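Local structure of UDP-N-Acetylenolpyruvylglucosamine Reductase (Thermus caldophilus, 2GQT) at residues I63-E68 with G159-R164; W26-R31 with G67-Y72. The protein uses FAD and NADPH to reduce UDP-N-acetylenolpyruvylglucosamine to UDP-N-acetylmuramate, a step in building the peptidoglycan of the bacterial cell wall. All coordinates share one frame; numbering follows the deposited sequence.

Contact 1 (I63-E68 with G159-R164); sequences IRLAGE and GGIVTR. With FAD (flavin-adenine dinucleotide), chain C.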
ATOM      1  N   ILE A  63      10.177  10.287   2.740  1.00 11.25           N
ATOM      2  CA  ILE A  63      10.224  10.705   1.348  1.00 11.61           C
ATOM      3  C   ILE A  63       8.938  10.332   0.613  1.00 10.71           C
ATOM      4  O   ILE A  63       8.476   9.184   0.686  1.00 11.17           O
ATOM      5  CB  ILE A  63      11.432  10.077   0.630  1.00 11.80           C
ATOM      6  CG1 ILE A  63      12.742  10.567   1.258  1.00 13.10           C
ATOM      7  CG2 ILE A  63      11.404  10.392  -0.860  1.00 13.06           C
ATOM      8  CD1 ILE A  63      13.974   9.863   0.752  1.00 14.57           C
ATOM      9  N   ARG A  64       8.366  11.323  -0.066  1.00 10.73           N
ATOM     10  CA  ARG A  64       7.234  11.147  -0.984  1.00 11.29           C
ATOM     11  C   ARG A  64       7.731  11.434  -2.390  1.00 10.40           C
ATOM     12  O   ARG A  64       8.417  12.434  -2.618  1.00 10.90           O
ATOM     13  CB  ARG A  64       6.127  12.164  -0.678  1.00 12.42           C
ATOM     14  CG  ARG A  64       5.306  11.920   0.554  1.00 16.95           C
ATOM     15  CD  ARG A  64       4.092  12.835   0.545  1.00 20.89           C
ATOM     16  NE  ARG A  64       4.369  14.222   0.151  1.00 22.11           N
ATOM     17  CZ  ARG A  64       3.420  15.127  -0.054  1.00 21.12           C
ATOM     18  NH1 ARG A  64       2.143  14.788   0.093  1.00 21.14           N
ATOM     19  NH2 ARG A  64       3.733  16.367  -0.397  1.00 21.60           N
ATOM     20  N   LEU A  65       7.349  10.583  -3.336  1.00  9.71           N
ATOM     21  CA  LEU A  65       7.733  10.753  -4.727  1.00  9.63           C
ATOM     22  C   LEU A  65       6.642  11.452  -5.504  1.00 10.01           C
ATOM     23  O   LEU A  65       5.515  10.958  -5.593  1.00 11.25           O
ATOM     24  CB  LEU A  65       8.029   9.395  -5.357  1.00  9.87           C
ATOM     25  CG  LEU A  65       9.104   8.532  -4.698  1.00  9.99           C
ATOM     26  CD1 LEU A  65       9.135   7.184  -5.383  1.00 11.88           C
ATOM     27  CD2 LEU A  65      10.476   9.200  -4.741  1.00 11.81           C
ATOM     28  N   ALA A  66       6.986  12.607  -6.053  1.00  9.98           N
ATOM     29  CA  ALA A  66       6.047  13.385  -6.847  1.00 10.55           C
ATOM     30  C   ALA A  66       6.742  13.830  -8.137  1.00 10.21           C
ATOM     31  O   ALA A  66       7.704  13.193  -8.561  1.00 10.59           O
ATOM     32  CB  ALA A  66       5.526  14.568  -6.030  1.00 11.50           C
ATOM     33  N   GLY A  67       6.259  14.897  -8.776  1.00 10.60           N
ATOM     34  CA  GLY A  67       6.907  15.417  -9.983  1.00 11.07           C
ATOM     35  C   GLY A  67       7.067  14.352 -11.051  1.00 11.24           C
ATOM     36  O   GLY A  67       6.102  13.696 -11.431  1.00 10.43           O
ATOM     37  N   GLU A  68       8.293  14.155 -11.523  1.00 11.71           N
ATOM     38  CA  GLU A  68       8.544  13.185 -12.586  1.00 12.82           C
ATOM     39  C   GLU A  68       8.161  11.759 -12.174  1.00 12.24           C
ATOM     40  O   GLU A  68       7.877  10.908 -13.028  1.00 13.25           O
ATOM     41  CB  GLU A  68      10.003  13.234 -13.035  1.00 14.18           C
ATOM     42  CG  GLU A  68      10.992  12.616 -12.060  1.00 16.39           C
ATOM     43  CD  GLU A  68      12.387  12.529 -12.631  1.00 19.04           C
ATOM     44  OE1 GLU A  68      13.023  13.588 -12.794  1.00 21.21           O
ATOM     45  OE2 GLU A  68      12.854  11.402 -12.896  1.00 20.96           O
ATOM     46  N   GLY A 159      17.545  -0.520   1.411  1.00 13.00           N
ATOM     47  CA  GLY A 159      17.272   0.903   1.268  1.00 13.10           C
ATOM     48  C   GLY A 159      16.611   1.283  -0.052  1.00 12.32           C
ATOM     49  O   GLY A 159      16.418   2.468  -0.333  1.00 13.06           O
ATOM     50  N   GLY A 160      16.235   0.288  -0.852  1.00 11.38           N
ATOM     51  CA  GLY A 160      15.745   0.525  -2.211  1.00 10.65           C
ATOM     52  C   GLY A 160      14.457   1.314  -2.282  1.00 10.35           C
ATOM     53  O   GLY A 160      13.502   1.045  -1.550  1.00 10.76           O
ATOM     54  N   ILE A 161      14.444   2.303  -3.172  1.00  9.91           N
ATOM     55  CA  ILE A 161      13.247   3.077  -3.465  1.00  9.84           C
ATOM     56  C   ILE A 161      12.815   2.744  -4.888  1.00  9.35           C
ATOM     57  O   ILE A 161      13.556   2.990  -5.840  1.00  9.43           O
ATOM     58  CB  ILE A 161      13.521   4.585  -3.334  1.00  9.92           C
ATOM     59  CG1 ILE A 161      14.073   4.905  -1.943  1.00 11.44           C
ATOM     60  CG2 ILE A 161      12.244   5.392  -3.635  1.00 10.10           C
ATOM     61  CD1 ILE A 161      14.399   6.366  -1.739  1.00 13.13           C
ATOM     62  N   VAL A 162      11.632   2.156  -5.039  1.00  8.78           N
ATOM     63  CA  VAL A 162      11.066   1.949  -6.368  1.00  8.20           C
ATOM     64  C   VAL A 162      10.704   3.317  -6.941  1.00  7.96           C
ATOM     65  O   VAL A 162       9.990   4.087  -6.301  1.00  8.36           O
ATOM     66  CB  VAL A 162       9.827   1.052  -6.304  1.00  8.05           C
ATOM     67  CG1 VAL A 162       9.199   0.880  -7.690  1.00  8.67           C
ATOM     68  CG2 VAL A 162      10.185  -0.300  -5.682  1.00  9.26           C
ATOM     69  N   THR A 163      11.234   3.627  -8.118  1.00  8.15           N
ATOM     70  CA  THR A 163      11.049   4.952  -8.706  1.00  8.32           C
ATOM     71  C   THR A 163      10.178   4.946  -9.961  1.00  8.64           C
ATOM     72  O   THR A 163       9.535   5.956 -10.264  1.00  8.90           O
ATOM     73  CB  THR A 163      12.400   5.601  -9.037  1.00  8.40           C
ATOM     74  OG1 THR A 163      13.209   4.660  -9.752  1.00  9.23           O
ATOM     75  CG2 THR A 163      13.109   5.996  -7.759  1.00 10.28           C
ATOM     76  N   ARG A 164      10.127   3.808 -10.652  1.00  9.21           N
ATOM     77  CA  ARG A 164       9.492   3.718 -11.963  1.00 10.15           C
ATOM     78  C   ARG A 164       9.336   2.250 -12.329  1.00  8.99           C
ATOM     79  O   ARG A 164      10.181   1.445 -11.955  1.00  9.21           O
ATOM     80  CB  ARG A 164      10.476   4.327 -12.970  1.00 13.13           C
ATOM     81  CG  ARG A 164       9.950   5.174 -14.064  1.00 15.29           C
ATOM     82  CD  ARG A 164      11.149   5.949 -14.595  1.00 16.43           C
ATOM     83  NE  ARG A 164      10.985   7.348 -14.254  1.00 18.10           N
ATOM     84  CZ  ARG A 164      11.788   8.097 -13.503  1.00 18.55           C
ATOM     85  NH1 ARG A 164      12.917   7.636 -12.974  1.00 18.70           N
ATOM     86  NH2 ARG A 164      11.451   9.359 -13.306  1.00 19.47           N
TER
HETATM   87  PA  FAD C 601       2.420   2.585   2.114  1.00  6.88           P
HETATM   88  O1A FAD C 601       1.386   2.102   3.043  1.00  7.23           O
HETATM   89  O2A FAD C 601       2.679   4.036   1.976  1.00  6.86           O
HETATM   90  O5B FAD C 601       3.813   1.888   2.413  1.00  7.10           O
HETATM   91  C5B FAD C 601       3.866   0.467   2.581  1.00  8.23           C
HETATM   92  C4B FAD C 601       5.300  -0.008   2.499  1.00  8.05           C
HETATM   93  O4B FAD C 601       5.793   0.246   1.168  1.00  7.34           O
HETATM   94  C3B FAD C 601       6.261   0.709   3.458  1.00  8.81           C
HETATM   95  O3B FAD C 601       7.283  -0.219   3.823  1.00 10.30           O
HETATM   96  C2B FAD C 601       6.836   1.811   2.577  1.00  8.26           C
HETATM   97  O2B FAD C 601       8.116   2.249   3.028  1.00  8.97           O
HETATM   98  C1B FAD C 601       6.977   1.076   1.260  1.00  8.04           C
HETATM   99  N9A FAD C 601       7.021   1.932   0.056  1.00  7.32           N
HETATM  100  C8A FAD C 601       6.073   2.788  -0.359  1.00  7.52           C
HETATM  101  N7A FAD C 601       6.471   3.353  -1.501  1.00  7.47           N
HETATM  102  C5A FAD C 601       7.660   2.836  -1.829  1.00  7.00           C
HETATM  103  C6A FAD C 601       8.572   3.035  -2.873  1.00  6.91           C
HETATM  104  N6A FAD C 601       8.344   3.881  -3.885  1.00  8.04           N
HETATM  105  N1A FAD C 601       9.716   2.321  -2.868  1.00  8.05           N
HETATM  106  C2A FAD C 601       9.993   1.460  -1.879  1.00  8.65           C
HETATM  107  N3A FAD C 601       9.170   1.244  -0.856  1.00  8.09           N
HETATM  108  C4A FAD C 601       8.012   1.933  -0.827  1.00  7.09           C
HETATM  109  N1  FAD C 601      -3.231  -4.998  -0.103  1.00 10.78           N
HETATM  110  C2  FAD C 601      -3.245  -6.096  -0.935  1.00 10.76           C
HETATM  111  O2  FAD C 601      -2.210  -6.710  -1.151  1.00 11.23           O
HETATM  112  N3  FAD C 601      -4.442  -6.521  -1.505  1.00 10.66           N
HETATM  113  C4  FAD C 601      -5.637  -5.849  -1.280  1.00 10.75           C
HETATM  114  O4  FAD C 601      -6.678  -6.250  -1.811  1.00 11.26           O
HETATM  115  C4X FAD C 601      -5.611  -4.734  -0.445  1.00 10.21           C
HETATM  116  N5  FAD C 601      -6.787  -4.036  -0.183  1.00 11.95           N
HETATM  117  C5X FAD C 601      -6.738  -2.878   0.604  1.00 11.12           C
HETATM  118  C6  FAD C 601      -7.910  -2.147   0.805  1.00 11.84           C
HETATM  119  C7  FAD C 601      -7.898  -0.984   1.569  1.00 12.13           C
HETATM  120  C7M FAD C 601      -9.196  -0.191   1.765  1.00 13.44           C
HETATM  121  C8  FAD C 601      -6.696  -0.558   2.144  1.00 11.92           C
HETATM  122  C8M FAD C 601      -6.663   0.718   2.996  1.00 12.56           C
HETATM  123  C9  FAD C 601      -5.529  -1.294   1.951  1.00 11.32           C
HETATM  124  C9A FAD C 601      -5.534  -2.457   1.182  1.00 11.55           C
HETATM  125  N10 FAD C 601      -4.364  -3.208   0.977  1.00 10.88           N
HETATM  126  C10 FAD C 601      -4.409  -4.319   0.139  1.00 10.28           C
HETATM  127  C1' FAD C 601      -3.080  -2.868   1.647  1.00  9.70           C
HETATM  128  C2' FAD C 601      -2.274  -1.814   0.871  1.00  9.86           C
HETATM  129  O2' FAD C 601      -3.121  -1.091  -0.043  1.00  9.75           O
HETATM  130  C3' FAD C 601      -1.121  -2.430   0.076  1.00  9.30           C
HETATM  131  O3' FAD C 601      -0.200  -3.065   0.972  1.00 10.00           O
HETATM  132  C4' FAD C 601      -0.403  -1.383  -0.786  1.00  9.36           C
HETATM  133  O4' FAD C 601       0.510  -2.044  -1.665  1.00 10.41           O
HETATM  134  C5' FAD C 601       0.356  -0.338   0.028  1.00  8.62           C
HETATM  135  O5' FAD C 601       0.790   0.666  -0.890  1.00  7.88           O
HETATM  136  P   FAD C 601       0.957   2.171  -0.388  1.00  7.79           P
HETATM  137  O1P FAD C 601       1.458   2.942  -1.541  1.00  7.60           O
HETATM  138  O2P FAD C 601      -0.242   2.643   0.338  1.00  7.81           O
HETATM  139  O3P FAD C 601       2.177   1.959   0.635  1.00  7.28           O
HETATM  140  O   HOH W   1       8.153   8.297 -14.553  1.00 25.08           O
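Glu68 and Arg164 close one end of this contact with a salt bridge, and Leu65 packs against Ile161 beside the adenine of FAD at the other. Arg164 NH2 gives a hydrogen bond to Glu68 OE2 at an unusually short 2.5 Å, well bent (138°), reaching the oxygen on its anti side and tilted from the guanidinium plane. It is the one direct hydrogen bond between the two groups, whose planes stand 54° apart. A bend at chi3 (-111°) turns the guanidinium toward Glu68. Its other nitrogens are also used: NE donates to a water that in turn donates to Glu68 O, and NH1 forms a salt bridge with Glu132, whose carboxylate also bonds Thr163 OG1. Val162 spends its backbone on the cofactor. Its N donates to FAD N1A (2.9 Å), and its O accepts a nearly straight bond from FAD N6A, so one residue's backbone serves both the ring nitrogen and the amino group of the adenine. Leu65 CD1 lies 3.3 Å from that same Val162 O. It also touches Ile161 CG2 at 4.0 Å. Strands 63-65 and 161-164 run roughly parallel, but their axes stay 9.5 Å from each other, joined through side chains. Strand 61-65 sits between 22-28 and 42-44 in the mixed sheet, and Leu34 of helix 31-37 packs on Ile161 and Thr163.

Contact 2 (W26-R31 with G67-Y72); sequences WTVETR and GEFQTY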
ATOM      1  N   TRP A  26       9.790  14.953   3.091  1.00 11.08           N
ATOM      2  CA  TRP A  26      10.524  15.439   1.929  1.00 11.79           C
ATOM      3  C   TRP A  26       9.779  15.035   0.660  1.00 11.61           C
ATOM      4  O   TRP A  26       9.670  13.847   0.365  1.00 12.01           O
ATOM      5  CB  TRP A  26      11.916  14.800   1.912  1.00 13.08           C
ATOM      6  CG  TRP A  26      12.824  15.298   2.984  1.00 13.82           C
ATOM      7  CD1 TRP A  26      12.636  15.212   4.329  1.00 14.32           C
ATOM      8  CD2 TRP A  26      14.076  15.965   2.794  1.00 15.07           C
ATOM      9  NE1 TRP A  26      13.690  15.803   4.996  1.00 15.37           N
ATOM     10  CE2 TRP A  26      14.588  16.268   4.073  1.00 15.29           C
ATOM     11  CE3 TRP A  26      14.813  16.338   1.665  1.00 15.25           C
ATOM     12  CZ2 TRP A  26      15.805  16.931   4.254  1.00 15.56           C
ATOM     13  CZ3 TRP A  26      16.024  17.001   1.846  1.00 15.62           C
ATOM     14  CH2 TRP A  26      16.507  17.285   3.129  1.00 15.50           C
ATOM     15  N   THR A  27       9.257  16.009  -0.083  1.00 11.64           N
ATOM     16  CA  THR A  27       8.553  15.725  -1.332  1.00 12.10           C
ATOM     17  C   THR A  27       9.522  15.939  -2.488  1.00 12.42           C
ATOM     18  O   THR A  27       9.965  17.063  -2.739  1.00 13.41           O
ATOM     19  CB  THR A  27       7.278  16.586  -1.474  1.00 12.57           C
ATOM     20  OG1 THR A  27       6.438  16.363  -0.339  1.00 12.96           O
ATOM     21  CG2 THR A  27       6.510  16.209  -2.729  1.00 13.08           C
ATOM     22  N   VAL A  28       9.866  14.840  -3.152  1.00 12.17           N
ATOM     23  CA  VAL A  28      10.903  14.783  -4.183  1.00 13.69           C
ATOM     24  C   VAL A  28      10.262  14.789  -5.567  1.00 13.27           C
ATOM     25  O   VAL A  28       9.362  13.998  -5.822  1.00 13.06           O
ATOM     26  CB  VAL A  28      11.746  13.476  -4.012  1.00 14.13           C
ATOM     27  CG1 VAL A  28      12.593  13.196  -5.245  1.00 16.24           C
ATOM     28  CG2 VAL A  28      12.617  13.563  -2.759  1.00 16.76           C
ATOM     29  N   GLU A  29      10.741  15.656  -6.460  1.00 13.47           N
ATOM     30  CA  GLU A  29      10.188  15.755  -7.811  1.00 14.07           C
ATOM     31  C   GLU A  29      11.145  15.352  -8.928  1.00 13.89           C
ATOM     32  O   GLU A  29      10.722  15.181 -10.072  1.00 13.56           O
ATOM     33  CB  GLU A  29       9.696  17.176  -8.075  1.00 14.62           C
ATOM     34  CG  GLU A  29       8.488  17.570  -7.246  1.00 16.70           C
ATOM     35  CD  GLU A  29       7.925  18.921  -7.642  1.00 19.84           C
ATOM     36  OE1 GLU A  29       8.642  19.706  -8.296  1.00 23.25           O
ATOM     37  OE2 GLU A  29       6.762  19.199  -7.290  1.00 22.66           O
ATOM     38  N   THR A  30      12.425  15.208  -8.601  1.00 14.36           N
ATOM     39  CA  THR A  30      13.454  14.959  -9.608  1.00 15.34           C
ATOM     40  C   THR A  30      14.471  13.940  -9.114  1.00 16.26           C
ATOM     41  O   THR A  30      14.580  13.677  -7.915  1.00 15.70           O
ATOM     42  CB  THR A  30      14.235  16.245  -9.977  1.00 15.61           C
ATOM     43  OG1 THR A  30      15.038  16.649  -8.863  1.00 15.42           O
ATOM     44  CG2 THR A  30      13.291  17.383 -10.366  1.00 16.45           C
ATOM     45  N   ARG A  31      15.246  13.396 -10.046  1.00 17.47           N
ATOM     46  CA  ARG A  31      16.286  12.438  -9.690  1.00 19.12           C
ATOM     47  C   ARG A  31      17.324  13.081  -8.770  1.00 19.49           C
ATOM     48  O   ARG A  31      17.772  12.463  -7.804  1.00 20.12           O
ATOM     49  CB  ARG A  31      16.948  11.849 -10.937  1.00 19.73           C
ATOM     50  CG  ARG A  31      15.992  11.109 -11.876  1.00 21.76           C
ATOM     51  CD  ARG A  31      16.747  10.199 -12.833  1.00 24.97           C
ATOM     52  NE  ARG A  31      18.097  10.698 -13.087  1.00 26.36           N
ATOM     53  CZ  ARG A  31      19.092   9.984 -13.603  1.00 29.34           C
ATOM     54  NH1 ARG A  31      18.915   8.714 -13.946  1.00 29.33           N
ATOM     55  NH2 ARG A  31      20.275  10.552 -13.772  1.00 28.63           N
ATOM     56  N   GLY A  67       6.259  14.897  -8.776  1.00 10.60           N
ATOM     57  CA  GLY A  67       6.907  15.417  -9.983  1.00 11.07           C
ATOM     58  C   GLY A  67       7.067  14.352 -11.051  1.00 11.24           C
ATOM     59  O   GLY A  67       6.102  13.696 -11.431  1.00 10.43           O
ATOM     60  N   GLU A  68       8.293  14.155 -11.523  1.00 11.71           N
ATOM     61  CA  GLU A  68       8.544  13.185 -12.586  1.00 12.82           C
ATOM     62  C   GLU A  68       8.161  11.759 -12.174  1.00 12.24           C
ATOM     63  O   GLU A  68       7.877  10.908 -13.028  1.00 13.25           O
ATOM     64  CB  GLU A  68      10.003  13.234 -13.035  1.00 14.18           C
ATOM     65  CG  GLU A  68      10.992  12.616 -12.060  1.00 16.39           C
ATOM     66  CD  GLU A  68      12.387  12.529 -12.631  1.00 19.04           C
ATOM     67  OE1 GLU A  68      13.023  13.588 -12.794  1.00 21.21           O
ATOM     68  OE2 GLU A  68      12.854  11.402 -12.896  1.00 20.96           O
ATOM     69  N   PHE A  69       8.120  11.508 -10.865  1.00 10.67           N
ATOM     70  CA  PHE A  69       7.775  10.178 -10.354  1.00 10.30           C
ATOM     71  C   PHE A  69       6.270   9.902 -10.363  1.00 10.49           C
ATOM     72  O   PHE A  69       5.856   8.800 -10.038  1.00  9.69           O
ATOM     73  CB  PHE A  69       8.379   9.960  -8.965  1.00 10.82           C
ATOM     74  CG  PHE A  69       9.868  10.150  -8.927  1.00 10.68           C
ATOM     75  CD1 PHE A  69      10.414  11.277  -8.332  1.00 10.93           C
ATOM     76  CD2 PHE A  69      10.721   9.224  -9.516  1.00 10.99           C
ATOM     77  CE1 PHE A  69      11.794  11.473  -8.303  1.00 12.24           C
ATOM     78  CE2 PHE A  69      12.102   9.414  -9.495  1.00 11.87           C
ATOM     79  CZ  PHE A  69      12.632  10.544  -8.896  1.00 11.52           C
ATOM     80  N   GLN A  70       5.459  10.901 -10.737  1.00 10.93           N
ATOM     81  CA  GLN A  70       3.999  10.755 -10.837  1.00 12.46           C
ATOM     82  C   GLN A  70       3.512  10.780 -12.296  1.00 11.24           C
ATOM     83  O   GLN A  70       2.309  10.711 -12.577  1.00 11.42           O
ATOM     84  CB  GLN A  70       3.296  11.869 -10.052  1.00 14.02           C
ATOM     85  CG  GLN A  70       3.079  11.660  -8.570  1.00 15.27           C
ATOM     86  CD  GLN A  70       2.361  12.848  -7.954  1.00 15.16           C
ATOM     87  OE1 GLN A  70       1.255  12.726  -7.424  1.00 18.24           O
ATOM     88  NE2 GLN A  70       2.974  14.018  -8.062  1.00 16.99           N
ATOM     89  N   THR A  71       4.428  10.902 -13.237  1.00 11.22           N
ATOM     90  CA  THR A  71       4.021  10.827 -14.627  1.00 12.30           C
ATOM     91  C   THR A  71       4.104   9.381 -15.123  1.00 11.35           C
ATOM     92  O   THR A  71       4.843   8.555 -14.562  1.00 10.88           O
ATOM     93  CB  THR A  71       4.834  11.763 -15.521  1.00 13.58           C
ATOM     94  OG1 THR A  71       6.187  11.342 -15.512  1.00 14.44           O
ATOM     95  CG2 THR A  71       4.769  13.198 -15.017  1.00 14.73           C
ATOM     96  N   TYR A  72       3.336   9.063 -16.162  1.00 11.51           N
ATOM     97  CA  TYR A  72       3.199   7.685 -16.597  1.00 11.60           C
ATOM     98  C   TYR A  72       2.830   7.580 -18.063  1.00 11.74           C
ATOM     99  O   TYR A  72       2.201   8.479 -18.641  1.00 12.72           O
ATOM    100  CB  TYR A  72       2.156   6.930 -15.747  1.00 11.58           C
ATOM    101  CG  TYR A  72       0.747   7.463 -15.913  1.00 10.99           C
ATOM    102  CD1 TYR A  72      -0.140   6.882 -16.827  1.00 11.11           C
ATOM    103  CD2 TYR A  72       0.305   8.567 -15.177  1.00 11.72           C
ATOM    104  CE1 TYR A  72      -1.422   7.382 -16.993  1.00 11.02           C
ATOM    105  CE2 TYR A  72      -0.974   9.064 -15.345  1.00 12.47           C
ATOM    106  CZ  TYR A  72      -1.835   8.467 -16.248  1.00 11.37           C
ATOM    107  OH  TYR A  72      -3.110   8.962 -16.414  1.00 13.34           O
TER
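Phe69 turns its ring edge to the chain at Thr30, with Thr30 O near the ring plane, 3.6 Å from Phe69 CE1. The same CE1 meets Val28 CG1, also at 3.6 Å, the methyl approaching obliquely. Phe69 CG lies anti to its carbonyl carbon (chi1 -56°), which directs the ring toward strand 26-28. Over one face of the ring, 3.9 Å above its centre, lies Glu68 CG. Between the backbones, Glu68 N donates to Glu29 O (3.0 Å, 161°), the donor tilted 21° from the carbonyl plane. Glu29 CB and CG lie against Gly67, which has a positive phi, with Glu29 CG 3.8 Å from Gly67 N. Beyond the Glu29 bond, Glu68 OE1 rests against Thr30 CA at 3.5 Å, and Glu68 OE2 against the aliphatic CG of Arg31 at 3.3 Å. Further out, Thr30 is the N-cap of helix 31-37, OG1 bonding Glu33 N, while Glu33 OE2 accepts from Glu29 N. Gln70 N returns to Gly67 O and so closes the turn that carries Phe69, and Val28 also packs on Ile63, Leu34 and Ala37. The Glu68 carboxylate, whose OE2 is already engaged by Arg164, thus lies beside the start of a helix, whose dipole would probably favour its negative charge as a secondary effect. Arg31 NE lies 5.3 Å from Glu68 OE2, too far for a salt bridge, though it may add some attraction.

How the contacts relate
Gly67 and Glu68 belong to both contacts, and the same Glu68 carboxylate takes part in each: it pairs with an arginine in contact 1 and lies at a helix start in contact 2. Contact 1 is the buried one, part of the FAD pocket, where apolar packing and the backbone of Val162 deal with the adenine. Contact 2, about 7 Å away between centres, is partly buried at the surface, joined by one backbone hydrogen bond and the packing of Phe69 and Glu68. Neighbouring strands 22-28 and 61-65 tie them together: Ala66 N probably bonds Val28 O (2.8 Å), and Arg64 NH2 probably bonds Thr27 OG1. Phe69 CD2 also packs on Thr163 O, at 3.6 Å.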